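Local structure of putative acyl-CoA thioester hydrolase (Yersinia pestis KIM10+, 5DM5) at residues E21-T26 with C86-I91; T26-A31 with K76-G81; V65-D70 with T126-D131; T99-V104 with A120-F125. The protein is a hexameric hot-dog-fold thioesterase that probably hydrolyses the thioester bond of acyl-CoA substrates. One frame throughout, in Å; residues are numbered along the deposited sequence.

Contact 1 of 4, residues E21-T26 with C86-I91; sequences ELVLRT and CYARCI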
# COMPACT_ATOMS: atom_id res chain seq x y z
N GLU B 21 3.50 27.88 -5.59
CA GLU B 21 2.67 27.09 -6.50
C GLU B 21 2.17 25.83 -5.83
O GLU B 21 2.97 25.10 -5.26
CB GLU B 21 3.47 26.68 -7.74
CG GLU B 21 2.64 25.96 -8.80
CD GLU B 21 3.46 25.24 -9.86
OE1 GLU B 21 4.69 25.09 -9.68
OE2 GLU B 21 2.86 24.83 -10.88
N LEU B 22 0.90 25.50 -5.99
CA LEU B 22 0.40 24.25 -5.45
C LEU B 22 1.02 23.11 -6.22
O LEU B 22 0.71 22.90 -7.37
CB LEU B 22 -1.12 24.17 -5.54
CG LEU B 22 -1.78 22.87 -5.07
CD1 LEU B 22 -1.48 22.59 -3.61
CD2 LEU B 22 -3.26 22.94 -5.30
N VAL B 23 1.93 22.40 -5.60
CA VAL B 23 2.57 21.27 -6.23
C VAL B 23 1.92 19.94 -5.84
O VAL B 23 1.94 18.99 -6.62
CB VAL B 23 4.06 21.26 -5.92
CG1 VAL B 23 4.77 22.29 -6.77
CG2 VAL B 23 4.28 21.54 -4.44
N LEU B 24 1.39 19.85 -4.63
CA LEU B 24 0.76 18.61 -4.17
C LEU B 24 -0.51 18.86 -3.36
O LEU B 24 -0.57 19.79 -2.57
CB LEU B 24 1.76 17.82 -3.35
CG LEU B 24 1.91 16.35 -3.72
CD1 LEU B 24 2.90 15.82 -2.76
CD2 LEU B 24 0.61 15.63 -3.55
N ARG B 25 -1.55 18.07 -3.59
CA ARG B 25 -2.78 18.27 -2.85
C ARG B 25 -3.45 16.94 -2.53
O ARG B 25 -4.12 16.37 -3.38
CB ARG B 25 -3.70 19.13 -3.68
CG ARG B 25 -4.63 20.00 -2.91
CD ARG B 25 -5.43 20.79 -3.90
NE ARG B 25 -5.88 22.07 -3.36
CZ ARG B 25 -6.95 22.22 -2.60
NH1 ARG B 25 -7.63 21.16 -2.20
NH2 ARG B 25 -7.28 23.42 -2.18
N THR B 26 -3.32 16.44 -1.32
CA THR B 26 -3.87 15.13 -1.03
C THR B 26 -4.75 15.16 0.22
O THR B 26 -4.83 16.17 0.90
CB THR B 26 -2.76 14.05 -0.87
OG1 THR B 26 -1.74 14.50 0.03
CG2 THR B 26 -2.11 13.75 -2.20
N CYS B 86 0.42 21.20 -0.58
CA CYS B 86 1.81 21.67 -0.71
C CYS B 86 1.95 22.84 -1.66
O CYS B 86 1.53 22.76 -2.80
CB CYS B 86 2.78 20.61 -1.23
SG CYS B 86 3.26 19.28 -0.17
N TYR B 87 2.56 23.91 -1.20
CA TYR B 87 2.85 25.06 -2.03
C TYR B 87 4.36 25.26 -2.05
O TYR B 87 4.98 25.51 -1.02
CB TYR B 87 2.11 26.31 -1.53
CG TYR B 87 0.62 26.25 -1.70
CD1 TYR B 87 0.01 26.90 -2.76
CD2 TYR B 87 -0.17 25.52 -0.84
CE1 TYR B 87 -1.35 26.84 -2.95
CE2 TYR B 87 -1.55 25.44 -1.02
CZ TYR B 87 -2.13 26.11 -2.08
OH TYR B 87 -3.50 26.04 -2.27
N ALA B 88 4.98 25.15 -3.21
CA ALA B 88 6.42 25.25 -3.28
C ALA B 88 6.82 26.56 -3.93
O ALA B 88 6.15 27.02 -4.84
CB ALA B 88 7.00 24.10 -4.03
N ARG B 89 7.88 27.19 -3.43
CA ARG B 89 8.39 28.40 -4.04
C ARG B 89 9.86 28.32 -4.22
O ARG B 89 10.57 28.26 -3.22
CB ARG B 89 8.17 29.60 -3.14
CG ARG B 89 6.86 29.72 -2.53
CD ARG B 89 6.99 30.51 -1.28
NE ARG B 89 7.99 31.56 -1.41
CZ ARG B 89 8.39 32.30 -0.39
NH1 ARG B 89 7.84 32.14 0.80
NH2 ARG B 89 9.32 33.22 -0.57
N CYS B 90 10.36 28.38 -5.44
CA CYS B 90 11.81 28.44 -5.60
C CYS B 90 12.28 29.80 -5.10
O CYS B 90 11.54 30.78 -5.17
CB CYS B 90 12.26 28.22 -7.04
SG CYS B 90 14.07 28.26 -7.23
N ILE B 91 13.49 29.85 -4.56
CA ILE B 91 14.05 31.09 -4.05
C ILE B 91 15.45 31.34 -4.61
O ILE B 91 15.80 32.46 -5.02
CB ILE B 91 14.10 31.09 -2.51
CG1 ILE B 91 12.72 30.82 -1.93
CG2 ILE B 91 14.60 32.42 -1.99
CD1 ILE B 91 12.70 30.78 -0.44

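Contact 2 of 4, residues T26-A31 with K76-G81; sequences TLAMPA and KPVAVG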
# COMPACT_ATOMS: atom_id res chain seq x y z
N THR B 26 -3.32 16.44 -1.32
CA THR B 26 -3.87 15.13 -1.03
C THR B 26 -4.75 15.16 0.22
O THR B 26 -4.83 16.17 0.90
CB THR B 26 -2.76 14.05 -0.87
OG1 THR B 26 -1.74 14.50 0.03
CG2 THR B 26 -2.11 13.75 -2.20
N LEU B 27 -5.45 14.06 0.47
CA LEU B 27 -6.33 13.92 1.62
C LEU B 27 -5.63 13.13 2.72
O LEU B 27 -4.93 12.17 2.44
CB LEU B 27 -7.61 13.21 1.20
CG LEU B 27 -8.62 13.05 2.32
CD1 LEU B 27 -9.20 14.40 2.65
CD2 LEU B 27 -9.71 12.08 1.93
N ALA B 28 -5.80 13.53 3.98
CA ALA B 28 -5.19 12.79 5.08
C ALA B 28 -5.89 11.45 5.24
O ALA B 28 -7.05 11.39 5.64
CB ALA B 28 -5.24 13.59 6.35
N MET B 29 -5.20 10.38 4.87
CA MET B 29 -5.73 9.02 4.90
C MET B 29 -5.43 8.21 6.17
O MET B 29 -4.44 8.46 6.85
CB MET B 29 -5.19 8.24 3.70
CG MET B 29 -5.60 8.75 2.31
SD MET B 29 -7.35 8.61 1.90
CE MET B 29 -7.58 6.84 2.01
N PRO B 30 -6.29 7.25 6.47
CA PRO B 30 -6.03 6.26 7.51
C PRO B 30 -4.96 5.30 7.04
O PRO B 30 -4.74 5.20 5.84
CB PRO B 30 -7.37 5.54 7.66
CG PRO B 30 -8.04 5.72 6.35
CD PRO B 30 -7.64 7.09 5.89
N ALA B 31 -4.29 4.66 7.98
CA ALA B 31 -3.14 3.79 7.73
C ALA B 31 -1.87 4.61 7.65
O ALA B 31 -0.77 4.07 7.60
CB ALA B 31 -3.33 2.98 6.46
N LYS B 76 1.21 22.87 13.39
CA LYS B 76 -0.09 22.37 13.82
C LYS B 76 -0.28 20.92 13.40
O LYS B 76 0.27 20.49 12.39
CB LYS B 76 -1.19 23.26 13.25
CG LYS B 76 -1.03 24.72 13.68
CD LYS B 76 -2.25 25.60 13.38
CE LYS B 76 -1.85 27.07 13.26
NZ LYS B 76 -2.94 27.85 12.63
N PRO B 77 -1.00 20.14 14.22
CA PRO B 77 -1.29 18.74 13.92
C PRO B 77 -2.30 18.65 12.79
O PRO B 77 -2.94 19.67 12.51
CB PRO B 77 -1.88 18.21 15.22
CG PRO B 77 -2.49 19.41 15.84
CD PRO B 77 -1.58 20.55 15.51
N VAL B 78 -2.40 17.49 12.13
CA VAL B 78 -3.39 17.25 11.07
C VAL B 78 -4.20 16.01 11.38
O VAL B 78 -3.65 14.96 11.64
CB VAL B 78 -2.76 17.04 9.69
CG1 VAL B 78 -3.84 16.83 8.63
CG2 VAL B 78 -1.85 18.19 9.33
N ALA B 79 -5.51 16.08 11.23
CA ALA B 79 -6.30 14.91 11.56
C ALA B 79 -6.56 14.16 10.28
O ALA B 79 -6.10 14.57 9.22
CB ALA B 79 -7.61 15.29 12.24
N VAL B 80 -7.20 13.01 10.42
CA VAL B 80 -7.56 12.21 9.27
C VAL B 80 -8.84 12.78 8.67
O VAL B 80 -9.72 13.26 9.39
CB VAL B 80 -7.72 10.74 9.67
CG1 VAL B 80 -8.09 9.90 8.47
CG2 VAL B 80 -6.44 10.24 10.26
N GLY B 81 -8.92 12.81 7.34
CA GLY B 81 -10.09 13.32 6.65
C GLY B 81 -9.95 14.78 6.26
O GLY B 81 -10.90 15.40 5.77

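Contact 3 of 4, residues V65-D70 with T126-D131; sequences VTVRVD and TYVAVD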
# COMPACT_ATOMS: atom_id res chain seq x y z
N VAL B 65 17.65 15.79 -7.10
CA VAL B 65 17.79 14.96 -5.92
C VAL B 65 17.68 15.84 -4.67
O VAL B 65 18.25 16.93 -4.64
CB VAL B 65 19.13 14.19 -5.96
CG1 VAL B 65 19.42 13.55 -4.63
CG2 VAL B 65 19.12 13.12 -7.06
N THR B 66 16.92 15.42 -3.66
CA THR B 66 16.87 16.22 -2.44
C THR B 66 18.23 16.11 -1.82
O THR B 66 18.76 15.01 -1.74
CB THR B 66 15.82 15.74 -1.41
OG1 THR B 66 14.60 15.36 -2.05
CG2 THR B 66 15.54 16.84 -0.37
N VAL B 67 18.84 17.21 -1.38
CA VAL B 67 20.17 17.10 -0.76
C VAL B 67 20.20 17.64 0.64
O VAL B 67 21.12 17.37 1.39
CB VAL B 67 21.30 17.83 -1.54
CG1 VAL B 67 21.50 17.18 -2.89
CG2 VAL B 67 21.04 19.31 -1.68
N ARG B 68 19.22 18.46 0.97
CA ARG B 68 19.24 19.09 2.28
C ARG B 68 17.81 19.46 2.67
O ARG B 68 16.98 19.67 1.81
CB ARG B 68 20.15 20.32 2.21
CG ARG B 68 20.50 21.06 3.47
CD ARG B 68 21.44 22.19 3.06
NE ARG B 68 22.10 22.86 4.17
CZ ARG B 68 23.27 22.49 4.68
NH1 ARG B 68 23.91 21.44 4.18
NH2 ARG B 68 23.80 23.17 5.69
N VAL B 69 17.49 19.46 3.95
CA VAL B 69 16.19 19.92 4.42
C VAL B 69 16.46 20.87 5.58
O VAL B 69 17.15 20.51 6.54
CB VAL B 69 15.27 18.81 4.88
CG1 VAL B 69 13.95 19.42 5.30
CG2 VAL B 69 15.06 17.84 3.77
N ASP B 70 15.97 22.08 5.49
CA ASP B 70 16.36 23.07 6.47
C ASP B 70 15.17 23.55 7.30
O ASP B 70 14.08 23.79 6.77
CB ASP B 70 16.96 24.26 5.71
CG ASP B 70 18.19 23.88 4.91
OD1 ASP B 70 19.10 23.25 5.49
OD2 ASP B 70 18.20 24.16 3.69
N THR B 126 16.34 21.61 -0.22
CA THR B 126 17.41 21.84 -1.20
C THR B 126 17.60 20.65 -2.11
O THR B 126 18.00 19.55 -1.65
CB THR B 126 18.76 22.11 -0.52
OG1 THR B 126 18.63 23.10 0.51
CG2 THR B 126 19.79 22.54 -1.54
N TYR B 127 17.34 20.87 -3.41
CA TYR B 127 17.43 19.82 -4.45
C TYR B 127 18.56 20.16 -5.40
O TYR B 127 18.99 21.31 -5.47
CB TYR B 127 16.15 19.68 -5.29
CG TYR B 127 14.89 19.35 -4.54
CD1 TYR B 127 14.40 18.06 -4.49
CD2 TYR B 127 14.16 20.34 -3.92
CE1 TYR B 127 13.24 17.77 -3.82
CE2 TYR B 127 13.01 20.07 -3.25
CZ TYR B 127 12.55 18.79 -3.20
OH TYR B 127 11.38 18.54 -2.51
N VAL B 128 18.99 19.18 -6.19
CA VAL B 128 20.08 19.40 -7.14
C VAL B 128 19.92 18.75 -8.53
O VAL B 128 19.77 17.54 -8.62
CB VAL B 128 21.38 18.89 -6.52
CG1 VAL B 128 22.48 18.81 -7.56
CG2 VAL B 128 21.80 19.78 -5.35
N ALA B 129 19.98 19.53 -9.61
CA ALA B 129 19.87 18.93 -10.94
C ALA B 129 21.10 18.07 -11.21
O ALA B 129 22.23 18.56 -11.24
CB ALA B 129 19.72 19.98 -11.99
N VAL B 130 20.84 16.79 -11.43
CA VAL B 130 21.86 15.79 -11.67
C VAL B 130 21.56 15.04 -12.94
O VAL B 130 20.46 15.12 -13.48
CB VAL B 130 21.99 14.75 -10.52
CG1 VAL B 130 22.28 15.42 -9.19
CG2 VAL B 130 20.75 13.86 -10.44
N ASP B 131 22.57 14.36 -13.45
CA ASP B 131 22.42 13.46 -14.58
C ASP B 131 22.00 12.03 -14.17
O ASP B 131 21.71 11.76 -13.00
CB ASP B 131 23.73 13.40 -15.33
CG ASP B 131 24.92 13.17 -14.41
OD1 ASP B 131 24.78 12.41 -13.42
OD2 ASP B 131 25.99 13.75 -14.66

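Contact 4 of 4, residues T99-V104 with A120-F125; sequences TINIEV and ATEAVF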
# COMPACT_ATOMS: atom_id res chain seq x y z
N THR B 99 17.24 25.96 -4.17
CA THR B 99 16.63 26.07 -2.85
C THR B 99 15.15 26.49 -2.93
O THR B 99 14.84 27.54 -3.46
CB THR B 99 17.38 27.07 -1.98
OG1 THR B 99 18.75 26.66 -1.87
CG2 THR B 99 16.75 27.13 -0.61
N ILE B 100 14.26 25.70 -2.35
CA ILE B 100 12.81 25.95 -2.43
C ILE B 100 12.10 25.91 -1.09
O ILE B 100 12.19 24.91 -0.39
CB ILE B 100 12.13 24.91 -3.37
CG1 ILE B 100 12.63 25.06 -4.81
CG2 ILE B 100 10.62 25.07 -3.35
CD1 ILE B 100 12.01 24.10 -5.78
N ASN B 101 11.35 26.96 -0.78
CA ASN B 101 10.60 27.03 0.45
C ASN B 101 9.24 26.37 0.24
O ASN B 101 8.47 26.82 -0.60
CB ASN B 101 10.39 28.48 0.90
CG ASN B 101 9.79 28.59 2.29
OD1 ASN B 101 10.48 28.47 3.30
ND2 ASN B 101 8.47 28.73 2.35
N ILE B 102 8.95 25.37 1.06
CA ILE B 102 7.75 24.53 0.91
C ILE B 102 6.81 24.69 2.08
O ILE B 102 7.22 24.58 3.24
CB ILE B 102 8.14 23.04 0.78
CG1 ILE B 102 8.99 22.85 -0.48
CG2 ILE B 102 6.90 22.18 0.69
CD1 ILE B 102 9.47 21.43 -0.73
N GLU B 103 5.54 24.87 1.75
CA GLU B 103 4.48 25.13 2.72
C GLU B 103 3.42 24.05 2.73
O GLU B 103 2.91 23.69 1.68
CB GLU B 103 3.82 26.47 2.34
CG GLU B 103 4.79 27.66 2.14
CD GLU B 103 4.08 28.94 1.70
OE1 GLU B 103 2.83 28.95 1.58
OE2 GLU B 103 4.77 29.95 1.47
N VAL B 104 2.98 23.60 3.90
CA VAL B 104 1.93 22.59 3.97
C VAL B 104 0.80 23.15 4.79
O VAL B 104 0.93 23.38 6.00
CB VAL B 104 2.40 21.26 4.61
CG1 VAL B 104 1.24 20.32 4.76
CG2 VAL B 104 3.44 20.62 3.76
N ALA B 120 0.29 23.77 8.29
CA ALA B 120 0.66 22.77 9.28
C ALA B 120 2.17 22.47 9.31
O ALA B 120 2.67 21.94 10.29
CB ALA B 120 -0.12 21.51 9.05
N THR B 121 2.87 22.74 8.21
CA THR B 121 4.32 22.54 8.25
C THR B 121 5.03 23.41 7.25
O THR B 121 4.51 23.67 6.20
CB THR B 121 4.69 21.09 7.95
OG1 THR B 121 4.01 20.24 8.86
CG2 THR B 121 6.17 20.88 8.12
N GLU B 122 6.21 23.90 7.56
CA GLU B 122 6.93 24.59 6.50
C GLU B 122 8.40 24.30 6.65
O GLU B 122 8.87 24.09 7.75
CB GLU B 122 6.63 26.09 6.49
CG GLU B 122 7.47 26.82 5.44
CD GLU B 122 7.18 28.29 5.34
OE1 GLU B 122 6.43 28.81 6.19
OE2 GLU B 122 7.68 28.92 4.39
N ALA B 123 9.11 24.22 5.54
CA ALA B 123 10.54 23.94 5.60
C ALA B 123 11.24 24.44 4.36
O ALA B 123 10.60 24.79 3.38
CB ALA B 123 10.77 22.47 5.78
N VAL B 124 12.57 24.50 4.40
CA VAL B 124 13.31 24.97 3.24
C VAL B 124 14.17 23.85 2.66
O VAL B 124 15.24 23.51 3.16
CB VAL B 124 14.18 26.18 3.61
CG1 VAL B 124 14.92 26.69 2.39
CG2 VAL B 124 13.30 27.29 4.19
N PHE B 125 13.69 23.33 1.55
CA PHE B 125 14.26 22.17 0.89
C PHE B 125 15.32 22.46 -0.14
O PHE B 125 15.20 23.42 -0.88
CB PHE B 125 13.12 21.42 0.24
CG PHE B 125 12.41 20.52 1.18
CD1 PHE B 125 11.70 21.04 2.24
CD2 PHE B 125 12.44 19.15 1.00
CE1 PHE B 125 11.07 20.22 3.10
CE2 PHE B 125 11.79 18.33 1.85
CZ PHE B 125 11.10 18.86 2.91

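Contact 1 of 4, residues E21-T26 with C86-I91
Strands 21-26 and 86-91 run antiparallel but strongly splayed, 128° between their directions, pairing E21 with A88 as a hydrogen-bonded pair and L22 with Y87 as a non-hydrogen-bonded one. A classic beta bulge then interrupts the register in this part of the hot-dog sheet: V23 and L24 both face C86. The carbonyl O of C86 receives V23 N at 2.9 Å and, more weakly, L24 N at 3.4 Å, while C86 N returns an almost straight bond to L24 O. At the other end, E21 and A88 exchange a reciprocal pair of backbone bonds. L22 and Y87 share one face of the sheet. The leucine lies across the phenol ring, with CB and CD1 both over one face; CD1 sits 4.0 Å from the ring centroid and 20° off the normal, a CH-pi contact shifted toward the rim. With CG trans to the amide nitrogen (chi1 177°), the L22 chain keeps its methyl above the ring. This face continues into a subunit interface, where L22 meets L22 of the second subunit. L24, C86 and A88 lie on the other face, which helix 43-60 covers: L24 packs on Q47 and I50. Here the bulge brings L24 CB within 3.6 Å of C86 CB, so the two chains meet close to their roots. V23, displaced by the bulge and packed on Q55, reaches back along the strand: its CG2 methyl touches C86 CB at 3.7 Å and A88 CB at 3.8 Å.

Contact 2 of 4, residues T26-A31 with K76-G81
At A28 the chain leaving strand 21-27 of the hot-dog sheet meets G81 and the rest of the loop 78-81 that leads into strand 83-93; the two paths lie 89° apart, nearly perpendicular. The tight part is small and largely backbone. G81 N donates to A28 O at 2.9 Å with an N-H...O angle of 162°. G81 has a positive phi, a conformation readily adopted by glycine, and this turn presents its N-H to the strand end. The methyl of A28 points into the loop, with CB 3.2 Å from A79 O and 4.2 Å from V78 CG1. I39 also packs on this methyl, and V78 rests on A120, so A28 and V78 are buried between the sheet end and neighbouring loops. Around this centre the packing thins. L27 reaches over only with its tip, CD1 lying 3.7 Å from G81 O, and it also packs on I50 of the second subunit. The M29 side chain sets off away from the loop, leaving its backbone as the part beside V80. P30 and V80, both partly exposed, form the looser aliphatic side; P30 also packs on N34 of the third subunit, whereas V80 leans on T33 and I39. Their side chains meet at about a right angle. With V80 CG1 trans to its own amide nitrogen (chi1 -179°), that single methyl lies 3.4 Å from A28 O and 3.8 Å from P30 CD.

Contact 3 of 4, residues V65-D70 with T126-D131
T66 lies side by side with Y127, pointing the same way: its CG2 methyl stands 4.2 Å above one face of the ring, near the rim, while OG1 approaches CE1 obliquely. The ring packs on A53 of helix 43-60, and its OH is hydrogen-bonded to D49 O. The strands are antiparallel, 142° between their directions, and belong to the hot-dog sheet. A classic beta bulge places V67 and R68 both opposite T126. T126 O consequently accepts two N-H groups: V67 N comes almost head-on to the carbonyl, whereas R68 N, at 3.1 Å, lies in its plane on a lone pair. T126 N returns a bond to R68 O. The bulge also directs V67 across T126, with CG2 3.5 Å from T126 CG2, while CG1 turns to V128 CG2 at 3.6 Å. R68 starts alongside T126, CB to CB 3.5 Å; with CG trans to its amide nitrogen (chi1 -172°) the chain runs extended away from T126, and NE forms a salt bridge with D70 OD1 at 3.3 Å. Before the bulge V65 CG2 touches V130 CG2. V69 pairs with a strand of the fourth subunit, continuing the sheet across that interface. The side chains thus divide into an aliphatic group around V67 and V128 and a polar one of R68 and D70, whose opposite charges probably steady one another beside the hydroxyl end of T126.

Contact 4 of 4, residues T99-V104 with A120-F125
I102 and F125 meet at about a right angle in the beta hairpin formed by strands 97-106 and 118-129 of the hot-dog sheet. CD1 of I102 lies over one face of the phenyl ring, 4.0 Å from its centroid and 27° off the normal, a CH-pi contact that comes closest at F125 CG. The isoleucine reaches there with an extended outer chain (chi2 179°). This face, shared by I100, V104, T121 and A123, is buried; M48 of helix 43-60 packs on I102, V104, T121 and F125, and M45 of the fourth subunit also touches F125. On the other face the residues are more polar. E103 and E122 run side by side in the same direction, yet each has a separate partner: E103 OE1 accepts from W105 NE1, and E122 OE1 forms a salt bridge with R119 NH1. These partners probably ease the proximity of two acids. N101 crosses E122 at about a right angle, but their polar ends are modelled too close for the detail to be trusted. Further along, T99 and V124 cross at a slant, methyl CG2 of T99 lying 3.5 Å from CG1 of V124. Reciprocal backbone bonds join I100 with F125 and I102 with A123 in regular register. At the far end a classic beta bulge sets A120 and T121 opposite V104; T121 N meets a lone pair of V104 O at 3.0 Å, in the carbonyl plane.

In the fold
Contacts 1, 3 and 4 join neighbouring strands of one antiparallel five-stranded sheet, ordered 21-27, 83-93, 97-106, 118-129, 64-74, with helix 43-60 packed on one face; contact 2 joins the end of strand 21-27 to the loop before strand 83-93. Contacts 1 and 4 have centres about 8 Å apart and join directly, R89 and I91 bonding to N101 and T99. Contact 3 shares strand 118-129 with contact 4, about 14 Å away between centres. Contact 2, about 27 Å from contact 3, shares T26 with contact 1. Along the chain, contacts 1 and 3 interleave, while contact 1 closes before contact 4 begins. The outermost strands, 21-27 and 64-74, each meet another subunit, the second and the fourth, which carries the sheet's edges into the hexamer.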